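Local coordinates for death domain of TUBE (Drosophila melanogaster, PDB 1D2Z), which couples Toll receptor signalling to the kinase Pelle, binding it through this death domain and recruiting it to the plasma membrane to set embryonic dorsoventral polarity, at residues B[74-77]-B[78-82]. Sequence-based numbering, arbitrary orientation.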
loop_
_atom_site.group_PDB
_atom_site.type_symbol
_atom_site.label_atom_id
_atom_site.label_comp_id
_atom_site.label_asym_id
_atom_site.label_seq_id
_atom_site.Cartn_x
_atom_site.Cartn_y
_atom_site.Cartn_z
ATOM N N ILE B 74 18.545 8.651 -1.492
ATOM C CA ILE B 74 17.265 9.298 -1.224
ATOM C C ILE B 74 17.133 9.456 0.293
ATOM O O ILE B 74 16.798 10.534 0.784
ATOM C CB ILE B 74 16.069 8.460 -1.765
ATOM C CG1 ILE B 74 16.194 8.252 -3.279
ATOM C CG2 ILE B 74 14.750 9.153 -1.440
ATOM C CD1 ILE B 74 16.092 9.532 -4.093
ATOM N N ASP B 75 17.399 8.377 1.027
ATOM C CA ASP B 75 17.327 8.411 2.488
ATOM C C ASP B 75 18.286 9.467 3.041
ATOM O O ASP B 75 17.886 10.331 3.822
ATOM C CB ASP B 75 17.674 7.042 3.086
ATOM C CG ASP B 75 16.525 6.051 2.996
ATOM O OD1 ASP B 75 15.493 6.271 3.668
ATOM O OD2 ASP B 75 16.657 5.046 2.265
ATOM N N GLU B 76 19.538 9.408 2.590
ATOM C CA GLU B 76 20.585 10.336 3.013
ATOM C C GLU B 76 20.176 11.796 2.856
ATOM O O GLU B 76 20.107 12.536 3.840
ATOM C CB GLU B 76 21.865 10.089 2.210
ATOM C CG GLU B 76 22.985 11.088 2.497
ATOM C CD GLU B 76 24.043 11.113 1.410
ATOM O OE1 GLU B 76 23.778 11.693 0.334
ATOM O OE2 GLU B 76 25.138 10.555 1.630
ATOM N N ALA B 77 19.907 12.199 1.616
ATOM C CA ALA B 77 19.522 13.571 1.309
ATOM C C ALA B 77 18.315 14.046 2.104
ATOM O O ALA B 77 18.315 15.158 2.635
ATOM C CB ALA B 77 19.266 13.726 -0.184
ATOM N N ALA B 78 17.300 13.193 2.206
ATOM C CA ALA B 78 16.085 13.541 2.933
ATOM C C ALA B 78 16.311 13.653 4.435
ATOM O O ALA B 78 15.676 14.472 5.101
ATOM C CB ALA B 78 14.986 12.535 2.637
ATOM N N ASN B 79 17.214 12.834 4.968
ATOM C CA ASN B 79 17.509 12.862 6.397
ATOM C C ASN B 79 18.123 14.192 6.840
ATOM O O ASN B 79 17.988 14.587 7.999
ATOM C CB ASN B 79 18.405 11.682 6.791
ATOM C CG ASN B 79 17.640 10.366 6.862
ATOM O OD1 ASN B 79 16.441 10.342 7.147
ATOM N ND2 ASN B 79 18.336 9.263 6.606
ATOM N N ARG B 80 18.774 14.887 5.906
ATOM C CA ARG B 80 19.388 16.188 6.182
ATOM C C ARG B 80 18.299 17.261 6.282
ATOM O O ARG B 80 18.475 18.285 6.948
ATOM C CB ARG B 80 20.363 16.564 5.066
ATOM C CG ARG B 80 21.570 15.649 4.929
ATOM C CD ARG B 80 22.373 16.019 3.695
ATOM N NE ARG B 80 23.668 15.346 3.639
ATOM C CZ ARG B 80 24.512 15.428 2.613
ATOM N NH1 ARG B 80 24.199 16.155 1.545
ATOM N NH2 ARG B 80 25.675 14.792 2.657
ATOM N N LEU B 81 17.182 17.016 5.601
ATOM C CA LEU B 81 16.044 17.931 5.585
ATOM C C LEU B 81 15.086 17.619 6.742
ATOM O O LEU B 81 15.231 16.594 7.410
ATOM C CB LEU B 81 15.329 17.815 4.233
ATOM C CG LEU B 81 16.214 18.150 3.025
ATOM C CD1 LEU B 81 15.515 17.798 1.720
ATOM C CD2 LEU B 81 16.592 19.623 3.061
ATOM N N PRO B 82 14.109 18.509 7.011
ATOM C CA PRO B 82 13.152 18.284 8.103
ATOM C C PRO B 82 12.417 16.939 8.013
ATOM O O PRO B 82 12.234 16.394 6.923
ATOM C CB PRO B 82 12.202 19.484 7.987
ATOM C CG PRO B 82 12.351 19.927 6.563
ATOM C CD PRO B 82 13.825 19.789 6.339
#
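Ala78 N donates to Ile74 O over 3.1 Å at 160°, a regular i to i+4 bond of the last turns of helix 68-80. The methyl of Ala78 rests 3.3 Å from that same Ile74 O; a group this small suits a buried site where it meets Met90 and Lys87 of helix 87-96. Ala77, partly exposed, also touches Met90, its methyl adding little bulk on that side; its carbonyl O has Leu81 CG 3.7 Å away. In the six-helix bundle of the death domain, this is the end of one helix just before the chain turns toward helix 87-96. Here the bonding pattern changes: Asn79 N bonds to Asp75 O at 2.8 Å and weakly to Glu76 O, Arg80 N bonds weakly to both Glu76 O and Ala77 O, and Leu81 N turns back to Ala78 O in an i to i+3 bond. Long polar chains suit the outer side, where Arg80, extended from CG to NE, runs out past Glu76. Glu76 OE1 lies above one guanidinium face, offset toward its rim and 4.3 Å from Arg80 NH2, beyond a salt bridge; the opposite charges probably attract, though no N-H points at the oxygen. Polar Asn79 suits its exposed place, OD1 accepting a weak hydrogen bond from Lys87. Asp75 OD1 forms salt bridges to Lys87 and to Arg33 of helix 31-38.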